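Local coordinates for amino acid ABC superfamily ATP binding cassette transporter, binding protein (Streptococcus pneumoniae, PDB 4H5G), which binds L-arginine between the two lobes of a type II periplasmic-binding-protein fold and probably delivers it to an amino acid ABC transporter, at residues A[15-20]-A[59-64]; A[94-99]-A[214-219]. All coordinates share one frame; numbering follows the deposited sequence.

Contact 1 (A[15-20]-A[59-64]); sequences VVATSP and LSMSFD. With ARG (arginine), chain L.
L59 is gripped by both of its backbone polar atoms: its N donates to V16 O at 2.9 Å, nearly straight at 176°, and its O accepts T18 N at 3.0 Å. M61 N donates to T18 O, also at 3.0 Å; together with T18 N to L59 O it forms the parallel T18-S60 bridge, the last between strands 13-18 and 55-60. Beyond the strand ends a water accepts from F63 N at 2.9 Å; its link to S19 OG is less certain, since it rests on one of two S19 conformers. On the side of the sheet where A17 and L59 point, M61 bends at chi3 (72°) and lays CE against A17 CB at 3.8 Å, with S69 of helix 66-71 touching both residues. The ring of P20 rests by CG on S60 OG at 3.5 Å. The bound arginine reads the same end of the ladder: its NH1 donates to S19 O, while its CD stands 3.5 Å above the F63 ring plane, offset toward the rim. Just beyond the paired strands, a carbonyl acceptor and an aromatic face thus both meet the ligand, consistent with a pocket for a cationic side chain with an aliphatic stem.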
loop_
_atom_site.group_PDB
_atom_site.type_symbol
_atom_site.label_atom_id
_atom_site.label_comp_id
_atom_site.label_asym_id
_atom_site.label_seq_id
_atom_site.Cartn_x
_atom_site.Cartn_y
_atom_site.Cartn_z
ATOM N N VAL A 15 -7.072 -15.910 4.342
ATOM C CA VAL A 15 -7.821 -14.831 3.693
ATOM C C VAL A 15 -7.100 -13.522 3.969
ATOM O O VAL A 15 -6.856 -13.182 5.114
ATOM C CB VAL A 15 -9.270 -14.765 4.216
ATOM C CG1 VAL A 15 -10.028 -13.620 3.546
ATOM C CG2 VAL A 15 -9.978 -16.105 3.984
ATOM N N VAL A 16 -6.744 -12.799 2.912
ATOM C CA VAL A 16 -5.955 -11.581 3.056
ATOM C C VAL A 16 -6.723 -10.413 2.454
ATOM O O VAL A 16 -7.047 -10.435 1.271
ATOM C CB VAL A 16 -4.599 -11.730 2.319
ATOM C CG1 VAL A 16 -3.821 -10.412 2.336
ATOM C CG2 VAL A 16 -3.762 -12.866 2.914
ATOM N N ALA A 17 -7.014 -9.402 3.271
ATOM C CA ALA A 17 -7.711 -8.198 2.810
ATOM C C ALA A 17 -6.705 -7.251 2.162
ATOM O O ALA A 17 -5.628 -7.005 2.708
ATOM C CB ALA A 17 -8.408 -7.515 3.967
ATOM N N THR A 18 -7.050 -6.714 0.996
ATOM C CA THR A 18 -6.151 -5.786 0.309
ATOM C C THR A 18 -6.949 -4.803 -0.544
ATOM O O THR A 18 -8.145 -4.962 -0.730
ATOM C CB THR A 18 -5.102 -6.508 -0.571
ATOM O OG1 THR A 18 -4.016 -5.616 -0.838
ATOM C CG2 THR A 18 -5.700 -6.952 -1.917
ATOM N N SER A 19 -6.255 -3.799 -1.074
ATOM C CA SER A 19 -6.862 -2.792 -1.941
ATOM C C SER A 19 -6.019 -2.690 -3.205
ATOM O O SER A 19 -4.989 -2.020 -3.214
ATOM C CB SER A 19 -6.926 -1.436 -1.221
ATOM O OG SER A 19 -7.288 -0.370 -2.090
ATOM N N PRO A 20 -6.451 -3.365 -4.287
ATOM C CA PRO A 20 -5.607 -3.460 -5.488
ATOM C C PRO A 20 -5.639 -2.225 -6.390
ATOM O O PRO A 20 -5.989 -2.334 -7.568
ATOM C CB PRO A 20 -6.183 -4.679 -6.212
ATOM C CG PRO A 20 -7.628 -4.659 -5.841
ATOM C CD PRO A 20 -7.698 -4.137 -4.424
ATOM N N LEU A 59 -9.051 -10.890 -0.716
ATOM C CA LEU A 59 -10.330 -10.199 -0.573
ATOM C C LEU A 59 -10.089 -8.737 -0.909
ATOM O O LEU A 59 -9.434 -8.034 -0.150
ATOM C CB LEU A 59 -10.825 -10.346 0.871
ATOM C CG LEU A 59 -12.158 -9.698 1.239
ATOM C CD1 LEU A 59 -13.314 -10.275 0.416
ATOM C CD2 LEU A 59 -12.406 -9.882 2.742
ATOM N N SER A 60 -10.593 -8.286 -2.058
ATOM C CA SER A 60 -10.339 -6.921 -2.529
ATOM C C SER A 60 -11.417 -5.931 -2.078
ATOM O O SER A 60 -12.613 -6.225 -2.137
ATOM C CB SER A 60 -10.246 -6.897 -4.061
ATOM O OG SER A 60 -9.096 -7.579 -4.508
ATOM N N MET A 61 -10.985 -4.746 -1.666
ATOM C CA MET A 61 -11.910 -3.697 -1.253
ATOM C C MET A 61 -11.184 -2.364 -1.326
ATOM O O MET A 61 -10.033 -2.311 -1.728
ATOM C CB MET A 61 -12.350 -3.963 0.178
ATOM C CG MET A 61 -11.185 -3.865 1.149
ATOM S SD MET A 61 -11.637 -4.636 2.714
ATOM C CE MET A 61 -11.624 -6.365 2.244
ATOM N N SER A 62 -11.838 -1.277 -0.943
ATOM C CA SER A 62 -11.127 -0.002 -0.929
ATOM C C SER A 62 -10.246 0.061 0.303
ATOM O O SER A 62 -10.535 -0.578 1.319
ATOM C CB SER A 62 -12.103 1.168 -0.949
ATOM O OG SER A 62 -12.855 1.177 -2.146
ATOM N N PHE A 63 -9.182 0.851 0.231
ATOM C CA PHE A 63 -8.216 0.856 1.319
ATOM C C PHE A 63 -8.835 1.191 2.665
ATOM O O PHE A 63 -8.505 0.553 3.669
ATOM C CB PHE A 63 -7.026 1.779 1.062
ATOM C CG PHE A 63 -5.991 1.701 2.156
ATOM C CD1 PHE A 63 -5.060 0.680 2.169
ATOM C CD2 PHE A 63 -6.004 2.607 3.209
ATOM C CE1 PHE A 63 -4.123 0.590 3.191
ATOM C CE2 PHE A 63 -5.085 2.509 4.247
ATOM C CZ PHE A 63 -4.144 1.507 4.235
ATOM N N ASP A 64 -9.723 2.183 2.688
ATOM C CA ASP A 64 -10.274 2.669 3.955
ATOM C C ASP A 64 -11.151 1.659 4.699
ATOM O O ASP A 64 -11.571 1.918 5.833
ATOM C CB ASP A 64 -11.000 4.025 3.807
ATOM C CG ASP A 64 -12.168 3.982 2.846
ATOM O OD1 ASP A 64 -12.494 2.904 2.316
ATOM O OD2 ASP A 64 -12.776 5.051 2.628
HETATM N N ARG L . 1.032 3.377 3.286
HETATM C CA ARG L . -0.201 4.171 3.403
HETATM C C ARG L . -0.986 3.783 4.636
HETATM O O ARG L . -0.790 2.709 5.228
HETATM C CB ARG L . -1.080 4.013 2.154
HETATM C CG ARG L . -1.357 2.568 1.744
HETATM C CD ARG L . -2.414 2.494 0.632
HETATM N NE ARG L . -2.558 1.126 0.112
HETATM C CZ ARG L . -3.363 0.770 -0.885
HETATM N NH1 ARG L . -3.411 -0.499 -1.287
HETATM N NH2 ARG L . -4.118 1.688 -1.480
HETATM O OXT ARG L . -1.843 4.552 5.080
HETATM O O HOH W 1 -9.006 1.875 -2.523
#

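Contact 2 (A[94-99]-A[214-219]); sequences FSIPYY and VVDKVI. With EDO (1,2-ethanediol), chain K.
OD1 of D216 accepts the backbone N-H of I96 at 2.8 Å, with an N-H...O angle of 159°, and this bond fastens the 94-99 loop to helix 209-225 of the type II binding-protein fold. The N-H arrives from above the carboxylate, 41° out of its plane. With CG beside the backbone N of the helix residue (chi1 -74°), the carboxylate reaches across to the loop, and S95 CA lies 3.2 Å from the same OD1. The other oxygen, OD2, forms a salt bridge with K212 one turn earlier on the helix; K212 also donates to F94 O, so one lysine ties the carboxylate to the start of the loop.

Apolar contacts extend this junction along the helix. I96 and I219 run past each other in opposite directions, CG1 of the former meeting CG2 of the latter at 3.7 Å. That same I219 methyl also touches Y98 CB at 3.6 Å, while V215 CG1 packs on S95 CB. Beyond its CB the Y98 side chain turns away from the helix, and its hydroxyl makes weak hydrogen bonds with D41 and G81, the latter a residue that also binds the arginine ligand. S95 OG is held within the loop by donating to I96 O at 2.7 Å, and it takes a further hydrogen bond from V202 N. Against this doubly bonded hydroxyl oxygen lies the far end of the isoleucine, I219 CD1, 3.3 Å from S95 OG.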
loop_
_atom_site.group_PDB
_atom_site.type_symbol
_atom_site.label_atom_id
_atom_site.label_comp_id
_atom_site.label_asym_id
_atom_site.label_seq_id
_atom_site.Cartn_x
_atom_site.Cartn_y
_atom_site.Cartn_z
ATOM N N PHE A 94 1.246 -5.955 14.428
ATOM C CA PHE A 94 1.857 -5.951 13.106
ATOM C C PHE A 94 3.018 -6.912 13.080
ATOM O O PHE A 94 3.682 -7.151 14.103
ATOM C CB PHE A 94 2.367 -4.552 12.728
ATOM C CG PHE A 94 1.284 -3.602 12.292
ATOM C CD1 PHE A 94 0.645 -2.791 13.213
ATOM C CD2 PHE A 94 0.909 -3.519 10.956
ATOM C CE1 PHE A 94 -0.354 -1.912 12.812
ATOM C CE2 PHE A 94 -0.087 -2.641 10.547
ATOM C CZ PHE A 94 -0.714 -1.833 11.477
ATOM N N SER A 95 3.263 -7.442 11.891
ATOM C CA SER A 95 4.449 -8.244 11.621
ATOM C C SER A 95 5.636 -7.301 11.704
ATOM O O SER A 95 5.469 -6.077 11.753
ATOM C CB SER A 95 4.371 -8.822 10.206
ATOM O OG SER A 95 4.592 -7.812 9.250
ATOM N N ILE A 96 6.840 -7.868 11.717
ATOM C CA ILE A 96 8.036 -7.070 11.466
ATOM C C ILE A 96 7.866 -6.376 10.105
ATOM O O ILE A 96 7.122 -6.848 9.249
ATOM C CB ILE A 96 9.306 -7.945 11.488
ATOM C CG1 ILE A 96 9.261 -8.997 10.376
ATOM C CG2 ILE A 96 9.501 -8.559 12.888
ATOM C CD1 ILE A 96 10.514 -9.894 10.312
ATOM N N PRO A 97 8.552 -5.240 9.891
ATOM C CA PRO A 97 8.397 -4.569 8.593
ATOM C C PRO A 97 8.852 -5.486 7.453
ATOM O O PRO A 97 9.828 -6.219 7.640
ATOM C CB PRO A 97 9.393 -3.406 8.679
ATOM C CG PRO A 97 9.635 -3.197 10.109
ATOM C CD PRO A 97 9.412 -4.491 10.821
ATOM N N TYR A 98 8.173 -5.450 6.312
ATOM C CA TYR A 98 8.675 -6.158 5.135
ATOM C C TYR A 98 9.296 -5.230 4.102
ATOM O O TYR A 98 10.093 -5.661 3.266
ATOM C CB TYR A 98 7.581 -7.034 4.499
ATOM C CG TYR A 98 6.342 -6.317 4.021
ATOM C CD1 TYR A 98 6.307 -5.713 2.771
ATOM C CD2 TYR A 98 5.182 -6.279 4.804
ATOM C CE1 TYR A 98 5.166 -5.076 2.305
ATOM C CE2 TYR A 98 4.019 -5.638 4.339
ATOM C CZ TYR A 98 4.028 -5.050 3.088
ATOM O OH TYR A 98 2.881 -4.426 2.602
ATOM N N TYR A 99 8.930 -3.947 4.150
ATOM C CA TYR A 99 9.518 -2.952 3.249
ATOM C C TYR A 99 9.328 -1.545 3.802
ATOM O O TYR A 99 8.268 -1.215 4.328
ATOM C CB TYR A 99 8.874 -3.028 1.858
ATOM C CG TYR A 99 9.735 -2.431 0.759
ATOM C CD1 TYR A 99 10.924 -3.038 0.381
ATOM C CD2 TYR A 99 9.363 -1.268 0.101
ATOM C CE1 TYR A 99 11.726 -2.506 -0.621
ATOM C CE2 TYR A 99 10.163 -0.728 -0.899
ATOM C CZ TYR A 99 11.340 -1.355 -1.252
ATOM O OH TYR A 99 12.138 -0.833 -2.254
ATOM N N VAL A 214 4.695 -16.972 12.346
ATOM C CA VAL A 214 4.826 -17.560 11.012
ATOM C C VAL A 214 5.015 -16.458 9.977
ATOM O O VAL A 214 5.879 -16.547 9.100
ATOM C CB VAL A 214 3.594 -18.403 10.631
ATOM C CG1 VAL A 214 3.754 -18.990 9.225
ATOM C CG2 VAL A 214 3.380 -19.508 11.654
ATOM N N VAL A 215 4.212 -15.411 10.080
ATOM C CA VAL A 215 4.359 -14.269 9.177
ATOM C C VAL A 215 5.753 -13.637 9.277
ATOM O O VAL A 215 6.373 -13.328 8.261
ATOM C CB VAL A 215 3.267 -13.202 9.412
ATOM C CG1 VAL A 215 3.519 -11.968 8.525
ATOM C CG2 VAL A 215 1.879 -13.784 9.103
ATOM N N ASP A 216 6.244 -13.450 10.495
ATOM C CA ASP A 216 7.577 -12.866 10.706
ATOM C C ASP A 216 8.676 -13.749 10.134
ATOM O O ASP A 216 9.673 -13.260 9.594
ATOM C CB ASP A 216 7.825 -12.615 12.210
ATOM C CG ASP A 216 7.036 -11.424 12.755
ATOM O OD1 ASP A 216 6.480 -10.644 11.953
ATOM O OD2 ASP A 216 6.998 -11.255 13.991
ATOM N N LYS A 217 8.502 -15.057 10.263
ATOM C CA LYS A 217 9.512 -15.989 9.763
ATOM C C LYS A 217 9.616 -15.872 8.245
ATOM O O LYS A 217 10.716 -15.807 7.677
ATOM C CB LYS A 217 9.150 -17.423 10.162
ATOM C CG LYS A 217 10.019 -18.480 9.510
ATOM C CD LYS A 217 9.464 -19.866 9.806
ATOM C CE LYS A 217 10.236 -20.925 9.045
ATOM N NZ LYS A 217 11.626 -21.019 9.565
ATOM N N VAL A 218 8.461 -15.828 7.586
ATOM C CA VAL A 218 8.450 -15.708 6.126
ATOM C C VAL A 218 9.052 -14.373 5.688
ATOM O O VAL A 218 9.883 -14.324 4.770
ATOM C CB VAL A 218 7.023 -15.861 5.579
ATOM C CG1 VAL A 218 6.980 -15.571 4.074
ATOM C CG2 VAL A 218 6.528 -17.284 5.855
ATOM N N ILE A 219 8.646 -13.297 6.356
ATOM C CA ILE A 219 9.150 -11.956 6.007
ATOM C C ILE A 219 10.649 -11.832 6.238
ATOM O O ILE A 219 11.369 -11.241 5.423
ATOM C CB ILE A 219 8.403 -10.843 6.779
ATOM C CG1 ILE A 219 6.987 -10.690 6.220
ATOM C CG2 ILE A 219 9.136 -9.503 6.665
ATOM C CD1 ILE A 219 6.121 -9.780 7.067
HETATM C C1 EDO K . 11.183 -24.356 6.814
HETATM O O1 EDO K . 9.824 -24.113 7.207
HETATM C C2 EDO K . 12.072 -23.155 7.113
HETATM O O2 EDO K . 12.841 -23.376 8.304
#

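How the contacts relate
From the N terminus, the chain enters contact 1 on strand 13-18, makes an excursion of 38 residues through strands 27-31 and 34-38 and helix 40-52, and returns on strand 55-60, closing a loop in which the helix connects parallel strands. Contact 2 opens later at 94-99 and closes only at helix 209-225, after 114 residues that include the five-stranded mixed sheet. The two loops therefore follow in series and neither nest nor cross. Contact 1 joins neighbouring strands of the three-stranded parallel sheet; contact 2 fixes a late helix to the segment leading out of strand 92-94. Their centres are 18 Å apart, their nearest atoms about 8 Å, without touching.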